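Side-chain contacts in putative prolyl-tRNA synthetase (Leishmania major, PDB 5XIL), which probably charges tRNA(Pro) with L-proline using ATP, through the class II catalytic core, anticodon-binding domain and zinc-bearing C-terminal domain held in this chain: residues I243-P248 with Q253-W258; R51-K56 with N134-V139; Y44-V49 with E155-E160. All blocks are in the same frame, centred on the assembly; numbering follows the deposited sequence.

How the contacts relate
Contacts 2 and 3 form one neighbourhood, their centres about 7 Å apart: contact 2 sets helix 40-60 against strand 131-139, contact 3 sets it against the adjacent strand 156-165, and both reach the second subunit. A probable backbone hydrogen bond from Asn-137 N to Trp-158 O, 2.8 Å, ties the two strands, and contact 2 is nested inside the chain loop closed by contact 3. Contact 1 is a hairpin well away from them, its centre about 29 Å from that of contact 2 and 35 Å from that of contact 3. Its second strand, 253-265, continues inward to lie beside 156-165. All three lie away from the magnesium site at Glu-219 and His-413 and from the zinc cysteines.

Contact 1 of 3, residues I243-P248 with Q253-W258; sequences IRFQDP and QTLIPW
Phe-245 holds CG between its backbone N and carbonyl carbon (chi1 63°), a rotation that swings the ring back over Leu-255, while a bend at chi2 (-51°) curls the amide of Gln-246 down to the hydroxyl of Thr-254. Both pairs belong to a beta hairpin in the class II synthetase core, in which strand 245-247 runs antiparallel to the start of strand 253-265. Phe-245 and Leu-255 are a hydrogen-bonded pair: Phe-245 N reaches Leu-255 O at 3.0 Å, and Leu-255 N returns a nearly straight bond to Phe-245 O at 2.7 Å. Gln-246 and Thr-254 follow as a non-hydrogen-bonded pair, and two residues nearer the turn than Phe-245, Asp-247 N donates to Gln-253 O at 2.9 Å.

On the face with Phe-245, the CB of Leu-255 sits over the ring in a CH-pi contact, 4.0 Å from the centroid and displaced toward the rim. Pro-257 comes to the ring's edge instead, with its N near the ring plane. The proline's other neighbour is Ile-243, whose CG2 branch touches Pro-257 CG at 3.5 Å. Tyr-119 and Ala-120 of helix 111-122 pack on Ile-243, and His-126 and Leu-129 on Phe-245, joining this side of the hairpin to the body of the domain.

The opposite face is polar. The aliphatic branch of Thr-254, CG2, lies against Arg-244 NE at 3.5 Å, and Gln-246 OE1 lies in the guanidinium plane, at its edge. Gln-246 NE2 bonds to Asn-251 O in the turn, which helps fix the amide's rotation. Thr-254 OG1 donates to Gln-246 OE1 at 2.8 Å, in the carbonyl plane on a lone pair (129° at the oxygen), and itself accepts a hydrogen bond from a water 2.9 Å from Thr-254 OG1.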
# COMPACT_ATOMS: atom_id res chain seq x y z
N ILE A 243 9.64 -24.41 -16.93
CA ILE A 243 10.08 -24.20 -15.56
C ILE A 243 10.42 -25.60 -15.05
O ILE A 243 9.60 -26.52 -15.08
CB ILE A 243 9.01 -23.56 -14.71
CG1 ILE A 243 8.53 -22.25 -15.36
CG2 ILE A 243 9.57 -23.22 -13.29
CD1 ILE A 243 7.23 -21.66 -14.76
N ARG A 244 11.69 -25.78 -14.66
CA ARG A 244 12.21 -27.08 -14.33
C ARG A 244 13.40 -26.94 -13.41
O ARG A 244 14.04 -25.93 -13.43
CB ARG A 244 12.68 -27.77 -15.62
CG ARG A 244 13.48 -26.78 -16.51
CD ARG A 244 14.05 -27.40 -17.78
NE ARG A 244 15.04 -28.40 -17.39
CZ ARG A 244 15.80 -29.11 -18.22
NH1 ARG A 244 15.71 -28.93 -19.54
NH2 ARG A 244 16.66 -29.98 -17.73
N PHE A 245 13.68 -27.97 -12.63
CA PHE A 245 14.91 -28.05 -11.90
C PHE A 245 15.30 -29.53 -11.73
O PHE A 245 14.46 -30.43 -11.73
CB PHE A 245 14.74 -27.36 -10.53
CG PHE A 245 13.71 -28.01 -9.64
CD1 PHE A 245 12.34 -27.81 -9.86
CD2 PHE A 245 14.10 -28.84 -8.59
CE1 PHE A 245 11.41 -28.45 -9.07
CE2 PHE A 245 13.16 -29.47 -7.80
CZ PHE A 245 11.81 -29.29 -8.06
N GLN A 246 16.59 -29.77 -11.55
CA GLN A 246 17.06 -31.15 -11.29
C GLN A 246 16.67 -31.58 -9.90
O GLN A 246 16.75 -30.80 -8.93
CB GLN A 246 18.60 -31.25 -11.44
CG GLN A 246 19.11 -31.00 -12.86
CD GLN A 246 18.37 -31.85 -13.87
OE1 GLN A 246 17.39 -31.40 -14.45
NE2 GLN A 246 18.80 -33.10 -14.05
N ASP A 247 16.24 -32.83 -9.80
CA ASP A 247 15.88 -33.38 -8.54
C ASP A 247 17.14 -33.40 -7.66
O ASP A 247 18.13 -33.97 -8.08
CB ASP A 247 15.40 -34.79 -8.75
CG ASP A 247 15.08 -35.48 -7.47
OD1 ASP A 247 15.49 -35.03 -6.39
OD2 ASP A 247 14.39 -36.48 -7.58
N PRO A 248 17.14 -32.71 -6.51
CA PRO A 248 18.37 -32.65 -5.68
C PRO A 248 18.84 -34.02 -5.15
O PRO A 248 20.02 -34.18 -4.84
CB PRO A 248 17.95 -31.78 -4.50
CG PRO A 248 16.45 -31.99 -4.41
CD PRO A 248 16.01 -32.02 -5.87
N GLN A 253 17.24 -36.74 -13.17
CA GLN A 253 15.80 -36.47 -13.31
C GLN A 253 15.54 -34.93 -13.18
O GLN A 253 16.10 -34.24 -12.29
CB GLN A 253 15.03 -37.18 -12.20
CG GLN A 253 15.09 -38.69 -12.28
CD GLN A 253 14.50 -39.25 -13.58
OE1 GLN A 253 13.58 -38.68 -14.23
NE2 GLN A 253 15.04 -40.39 -13.96
N THR A 254 14.65 -34.46 -14.03
CA THR A 254 14.17 -33.06 -14.02
C THR A 254 12.77 -33.05 -13.46
O THR A 254 11.97 -33.94 -13.76
CB THR A 254 14.17 -32.55 -15.44
OG1 THR A 254 15.50 -32.71 -15.97
CG2 THR A 254 13.87 -31.11 -15.48
N LEU A 255 12.50 -32.11 -12.56
CA LEU A 255 11.19 -31.99 -11.90
C LEU A 255 10.58 -30.66 -12.34
O LEU A 255 11.31 -29.73 -12.74
CB LEU A 255 11.31 -32.00 -10.39
CG LEU A 255 11.86 -33.31 -9.80
CD1 LEU A 255 11.92 -33.23 -8.28
CD2 LEU A 255 11.04 -34.51 -10.24
N ILE A 256 9.25 -30.61 -12.22
CA ILE A 256 8.53 -29.37 -12.49
C ILE A 256 7.90 -28.84 -11.21
O ILE A 256 7.30 -29.59 -10.44
CB ILE A 256 7.45 -29.60 -13.54
CG1 ILE A 256 8.13 -30.18 -14.80
CG2 ILE A 256 6.75 -28.30 -13.90
CD1 ILE A 256 7.20 -30.39 -16.01
N PRO A 257 8.08 -27.54 -10.94
CA PRO A 257 7.50 -27.03 -9.70
C PRO A 257 5.98 -27.07 -9.74
O PRO A 257 5.41 -27.01 -10.84
CB PRO A 257 7.90 -25.57 -9.68
CG PRO A 257 9.04 -25.45 -10.58
CD PRO A 257 8.90 -26.55 -11.61
N TRP A 258 5.38 -27.06 -8.54
CA TRP A 258 3.97 -26.94 -8.32
C TRP A 258 3.62 -25.47 -8.08
O TRP A 258 4.15 -24.83 -7.16
CB TRP A 258 3.62 -27.81 -7.16
CG TRP A 258 3.96 -29.27 -7.42
CD1 TRP A 258 5.21 -29.88 -7.29
CD2 TRP A 258 3.09 -30.27 -7.98
NE1 TRP A 258 5.12 -31.20 -7.72
CE2 TRP A 258 3.85 -31.46 -8.13
CE3 TRP A 258 1.73 -30.30 -8.29
CZ2 TRP A 258 3.28 -32.66 -8.60
CZ3 TRP A 258 1.19 -31.45 -8.78
CH2 TRP A 258 1.97 -32.61 -8.97
O HOH W 1 17.16 -35.02 -16.34

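Contact 2 of 3, residues R51-K56 with N134-V139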
# COMPACT_ATOMS: atom_id res chain seq x y z
N ARG A 51 -3.64 -3.09 3.82
CA ARG A 51 -2.91 -3.24 5.06
C ARG A 51 -3.06 -4.62 5.66
O ARG A 51 -2.07 -5.27 5.97
CB ARG A 51 -3.31 -2.16 6.03
CG ARG A 51 -2.75 -0.81 5.57
CD ARG A 51 -3.31 0.33 6.42
NE ARG A 51 -2.79 1.62 5.97
CZ ARG A 51 -3.37 2.78 6.25
NH1 ARG A 51 -4.45 2.81 6.98
NH2 ARG A 51 -2.86 3.92 5.82
N PHE A 52 -4.30 -5.10 5.75
CA PHE A 52 -4.69 -6.26 6.49
C PHE A 52 -4.24 -7.48 5.71
O PHE A 52 -3.61 -8.33 6.26
CB PHE A 52 -6.22 -6.25 6.68
CG PHE A 52 -6.82 -7.46 7.35
CD1 PHE A 52 -6.80 -7.59 8.73
CD2 PHE A 52 -7.38 -8.50 6.60
CE1 PHE A 52 -7.39 -8.68 9.36
CE2 PHE A 52 -7.99 -9.59 7.23
CZ PHE A 52 -7.96 -9.69 8.59
N LEU A 53 -4.68 -7.59 4.45
CA LEU A 53 -4.29 -8.72 3.59
C LEU A 53 -2.79 -8.70 3.25
O LEU A 53 -2.15 -9.73 3.28
CB LEU A 53 -5.11 -8.73 2.27
CG LEU A 53 -4.78 -9.80 1.25
CD1 LEU A 53 -4.98 -11.16 1.89
CD2 LEU A 53 -5.67 -9.57 0.00
N GLY A 54 -2.25 -7.54 2.99
CA GLY A 54 -0.82 -7.36 2.80
C GLY A 54 -0.03 -7.90 3.95
O GLY A 54 1.00 -8.56 3.73
N GLY A 55 -0.43 -7.56 5.15
CA GLY A 55 0.22 -8.05 6.33
C GLY A 55 0.26 -9.55 6.44
O GLY A 55 1.31 -10.17 6.70
N LYS A 56 -0.88 -10.16 6.19
CA LYS A 56 -1.05 -11.57 6.27
C LYS A 56 -0.21 -12.32 5.23
O LYS A 56 0.41 -13.32 5.55
CB LYS A 56 -2.51 -11.95 6.14
CG LYS A 56 -3.36 -11.61 7.37
CD LYS A 56 -4.80 -12.03 7.13
CE LYS A 56 -5.56 -12.07 8.44
NZ LYS A 56 -5.35 -13.43 8.96
N ASN A 134 3.88 -11.45 -4.99
CA ASN A 134 2.64 -10.80 -5.01
C ASN A 134 2.80 -9.44 -5.61
O ASN A 134 3.83 -8.76 -5.44
CB ASN A 134 2.15 -10.66 -3.55
CG ASN A 134 0.84 -9.93 -3.44
OD1 ASN A 134 -0.16 -10.40 -3.99
ND2 ASN A 134 0.84 -8.75 -2.83
N MET A 135 1.74 -8.98 -6.25
CA MET A 135 1.68 -7.65 -6.81
C MET A 135 0.34 -7.00 -6.49
O MET A 135 -0.67 -7.68 -6.50
CB MET A 135 1.74 -7.77 -8.33
CG MET A 135 3.04 -8.26 -8.83
SD MET A 135 3.00 -8.40 -10.65
CE MET A 135 1.78 -9.66 -10.85
N TRP A 136 0.37 -5.75 -6.11
CA TRP A 136 -0.81 -4.90 -5.95
C TRP A 136 -0.91 -4.07 -7.19
O TRP A 136 -0.03 -3.28 -7.49
CB TRP A 136 -0.69 -4.01 -4.71
CG TRP A 136 -0.81 -4.79 -3.45
CD1 TRP A 136 0.21 -5.31 -2.71
CD2 TRP A 136 -2.03 -5.20 -2.78
NE1 TRP A 136 -0.29 -5.99 -1.64
CE2 TRP A 136 -1.65 -5.92 -1.64
CE3 TRP A 136 -3.37 -4.98 -3.01
CZ2 TRP A 136 -2.58 -6.45 -0.74
CZ3 TRP A 136 -4.29 -5.53 -2.13
CH2 TRP A 136 -3.88 -6.25 -1.02
N ASN A 137 -1.90 -4.27 -8.03
CA ASN A 137 -1.92 -3.40 -9.19
C ASN A 137 -3.26 -3.21 -9.79
O ASN A 137 -4.25 -3.72 -9.27
CB ASN A 137 -0.91 -3.83 -10.24
CG ASN A 137 -1.13 -5.24 -10.70
OD1 ASN A 137 -2.26 -5.69 -10.89
ND2 ASN A 137 -0.03 -5.95 -10.92
N ASN A 138 -3.31 -2.46 -10.88
CA ASN A 138 -4.56 -2.16 -11.54
C ASN A 138 -4.72 -2.84 -12.88
O ASN A 138 -3.99 -2.55 -13.82
CB ASN A 138 -4.78 -0.66 -11.62
CG ASN A 138 -3.61 0.06 -12.21
OD1 ASN A 138 -2.65 0.41 -11.52
ND2 ASN A 138 -3.68 0.28 -13.50
N VAL A 139 -5.67 -3.78 -12.93
CA VAL A 139 -6.12 -4.43 -14.14
C VAL A 139 -7.10 -3.58 -15.02
O VAL A 139 -7.98 -2.85 -14.54
CB VAL A 139 -6.78 -5.79 -13.78
CG1 VAL A 139 -7.64 -6.32 -14.92
CG2 VAL A 139 -5.71 -6.81 -13.40
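Trp-136 reaches out from its strand with the six-membered end of the indole leading, and meets the helix at Leu-53 and Gly-54. The ring comes rim first to the glycine: Trp-136 CZ2 is 3.9 Å from Gly-54 N, which lies near the indole plane, and 4.1 Å from Gly-54 CA. At the next rim atom, Trp-136 CH2 touches Leu-53 CD2 at 3.9 Å, the two side chains passing at a slant. Only this methyl of Leu-53 makes the contact, since Leu-53 CD1 is turned away from the indole. Leu-53 CG stands opposite its backbone N (chi1 178°), which carries the branch off the helix toward the strand. No hydrogen bond crosses between 51-56 and 134-139; the contact is van der Waals, small and buried, with about 114 Å² covered in all.

The backbones themselves stay well separated, with Gly-54 CA and Trp-136 CA 9.1 Å apart, and the indole spans that gap. At Gly-54 the ring rim meets helix backbone, N and CA, and no side chain. Helix 40-60, followed by the short strand 63-64, corresponds to motif 1 of class II synthetases, the helix-and-strand element at the dimer interface; strand 131-139 belongs to the antiparallel core and is the first arm of motif 2. Arg-51, on another side of the same helix, makes a salt bridge to Glu-58 of the second subunit, in keeping with that assignment.

Gln-50, one turn before Gly-54, and Gln-159 of the neighbouring strand also touch Trp-136, while Leu-53 rests on Cys-181 and Tyr-182 of helix 168-189.

Contact 3 of 3, residues Y44-V49 with E155-E160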
# COMPACT_ATOMS: atom_id res chain seq x y z
N TYR A 44 -10.84 4.16 1.19
CA TYR A 44 -10.35 3.83 2.53
C TYR A 44 -10.55 2.36 2.78
O TYR A 44 -9.70 1.69 3.41
CB TYR A 44 -11.07 4.60 3.62
CG TYR A 44 -10.47 4.38 4.94
CD1 TYR A 44 -9.31 5.06 5.29
CD2 TYR A 44 -11.06 3.52 5.87
CE1 TYR A 44 -8.72 4.84 6.55
CE2 TYR A 44 -10.49 3.26 7.10
CZ TYR A 44 -9.31 3.93 7.44
OH TYR A 44 -8.74 3.72 8.64
N VAL A 45 -11.66 1.83 2.25
CA VAL A 45 -11.90 0.38 2.40
C VAL A 45 -10.76 -0.48 1.76
O VAL A 45 -10.26 -1.36 2.37
CB VAL A 45 -13.28 -0.03 1.87
CG1 VAL A 45 -13.47 -1.49 2.07
CG2 VAL A 45 -14.37 0.77 2.56
N TRP A 46 -10.36 -0.12 0.54
CA TRP A 46 -9.27 -0.75 -0.20
C TRP A 46 -7.97 -0.55 0.54
O TRP A 46 -7.25 -1.50 0.78
CB TRP A 46 -9.23 -0.26 -1.63
CG TRP A 46 -8.30 -1.12 -2.47
CD1 TRP A 46 -7.15 -0.71 -3.02
CD2 TRP A 46 -8.41 -2.54 -2.75
NE1 TRP A 46 -6.53 -1.78 -3.68
CE2 TRP A 46 -7.27 -2.91 -3.49
CE3 TRP A 46 -9.31 -3.53 -2.41
CZ2 TRP A 46 -7.07 -4.23 -3.96
CZ3 TRP A 46 -9.13 -4.81 -2.88
CH2 TRP A 46 -8.02 -5.16 -3.64
N LYS A 47 -7.77 0.64 1.08
CA LYS A 47 -6.53 0.88 1.88
C LYS A 47 -6.45 -0.10 3.06
O LYS A 47 -5.41 -0.66 3.34
CB LYS A 47 -6.52 2.30 2.38
CG LYS A 47 -5.20 2.68 2.91
CD LYS A 47 -5.34 4.06 3.57
CE LYS A 47 -4.14 4.93 3.29
NZ LYS A 47 -4.28 6.21 4.07
N CYS A 48 -7.58 -0.33 3.71
CA CYS A 48 -7.71 -1.22 4.87
C CYS A 48 -7.43 -2.65 4.47
O CYS A 48 -6.74 -3.40 5.18
CB CYS A 48 -9.09 -1.16 5.52
SG CYS A 48 -9.37 0.38 6.40
N VAL A 49 -7.98 -3.02 3.30
CA VAL A 49 -7.73 -4.33 2.76
C VAL A 49 -6.26 -4.55 2.43
O VAL A 49 -5.65 -5.63 2.75
CB VAL A 49 -8.61 -4.63 1.54
CG1 VAL A 49 -8.17 -5.92 0.84
CG2 VAL A 49 -10.07 -4.65 1.94
N GLU A 155 -11.94 -1.25 -15.52
CA GLU A 155 -10.70 -1.08 -14.77
C GLU A 155 -10.95 -1.33 -13.27
O GLU A 155 -11.98 -0.94 -12.71
CB GLU A 155 -10.16 0.34 -14.98
CG GLU A 155 -8.71 0.52 -14.59
CD GLU A 155 -8.30 1.97 -14.74
OE1 GLU A 155 -8.84 2.81 -13.99
OE2 GLU A 155 -7.48 2.28 -15.61
N PHE A 156 -10.01 -2.01 -12.61
CA PHE A 156 -10.14 -2.18 -11.20
C PHE A 156 -8.77 -2.40 -10.60
O PHE A 156 -7.79 -2.42 -11.29
CB PHE A 156 -11.12 -3.34 -10.87
CG PHE A 156 -10.73 -4.66 -11.44
CD1 PHE A 156 -9.86 -5.51 -10.75
CD2 PHE A 156 -11.21 -5.07 -12.70
CE1 PHE A 156 -9.50 -6.76 -11.26
CE2 PHE A 156 -10.85 -6.30 -13.22
CZ PHE A 156 -9.99 -7.15 -12.52
N LEU A 157 -8.73 -2.51 -9.29
CA LEU A 157 -7.51 -2.75 -8.54
C LEU A 157 -7.60 -4.09 -7.92
O LEU A 157 -8.68 -4.53 -7.48
CB LEU A 157 -7.38 -1.73 -7.41
CG LEU A 157 -7.55 -0.23 -7.63
CD1 LEU A 157 -6.80 0.52 -6.53
CD2 LEU A 157 -6.90 0.14 -8.90
N TRP A 158 -6.47 -4.74 -7.82
CA TRP A 158 -6.41 -6.02 -7.18
C TRP A 158 -5.01 -6.36 -6.75
O TRP A 158 -4.09 -5.55 -6.86
CB TRP A 158 -7.00 -7.08 -8.07
CG TRP A 158 -6.17 -7.74 -9.09
CD1 TRP A 158 -5.14 -7.23 -9.80
CD2 TRP A 158 -6.40 -9.07 -9.57
NE1 TRP A 158 -4.66 -8.20 -10.70
CE2 TRP A 158 -5.46 -9.32 -10.59
CE3 TRP A 158 -7.32 -10.09 -9.22
CZ2 TRP A 158 -5.38 -10.58 -11.26
CZ3 TRP A 158 -7.26 -11.35 -9.91
CH2 TRP A 158 -6.30 -11.55 -10.93
N GLN A 159 -4.94 -7.51 -6.18
CA GLN A 159 -3.78 -8.08 -5.68
C GLN A 159 -3.72 -9.50 -6.28
O GLN A 159 -4.72 -10.20 -6.35
CB GLN A 159 -4.02 -8.18 -4.16
CG GLN A 159 -3.29 -9.16 -3.36
CD GLN A 159 -3.75 -10.55 -3.54
OE1 GLN A 159 -4.90 -10.90 -3.26
NE2 GLN A 159 -2.86 -11.38 -3.99
N GLU A 160 -2.60 -9.84 -6.86
CA GLU A 160 -2.51 -11.23 -7.30
C GLU A 160 -1.13 -11.81 -6.96
O GLU A 160 -0.13 -11.12 -7.08
CB GLU A 160 -2.75 -11.32 -8.80
CG GLU A 160 -1.70 -10.66 -9.61
CD GLU A 160 -1.89 -10.81 -11.15
OE1 GLU A 160 -2.05 -11.96 -11.68
OE2 GLU A 160 -1.89 -9.72 -11.78
O HOH W 2 -4.18 -2.44 -5.45
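Helix 40-60, the motif 1 helix of this class II synthetase, packs here on strand 156-165 of the antiparallel core, and Trp-46 bridges the two. The two short segments run nearly parallel, 6° apart in direction, with axes 10.8 Å from each other. With CG anti to the backbone N (chi1 -168°), the indole of Trp-46 projects from the helix onto the strand.

Both ends of the indole touch the strand. At the pyrrole end, Trp-46 CD1 meets Leu-157 CD1 at 3.7 Å, and Trp-46 NE1 lies 3.8 Å from Leu-157 CB, the leucine lying askew to the ring. At the benzene end, Trp-46 CZ2 rests 3.7 Å from Trp-158 CA, against backbone rather than a side chain. The buried indole N-H is satisfied by a water at the ring's edge and in its plane: Trp-46 NE1 donates to it over 3.0 Å. That water in turn makes a weak bond to Trp-158 O, 3.4 Å from the water oxygen, and thereby links the helix side chain to the strand.

Trp-158 itself leaves from the other side of the strand. Its indole lies between Glu-160 CB on one face and Phe-156 CE1 on the other, and Trp-158 NE1 gives a weak, bent bond to Glu-160 OE2 (3.3 Å, 130°). The same OE2 also bonds Ser-111 OG, and Glu-160 OE1 bonds His-162 NE2. Leu-264 and Thr-266 add to the cover round Trp-46, while Leu-157 also touches Tyr-66 of the second subunit. A motif 1 helix laid along the second strand of motif 2, beside the dimer interface, is characteristic of the class II aminoacyl-tRNA synthetase core.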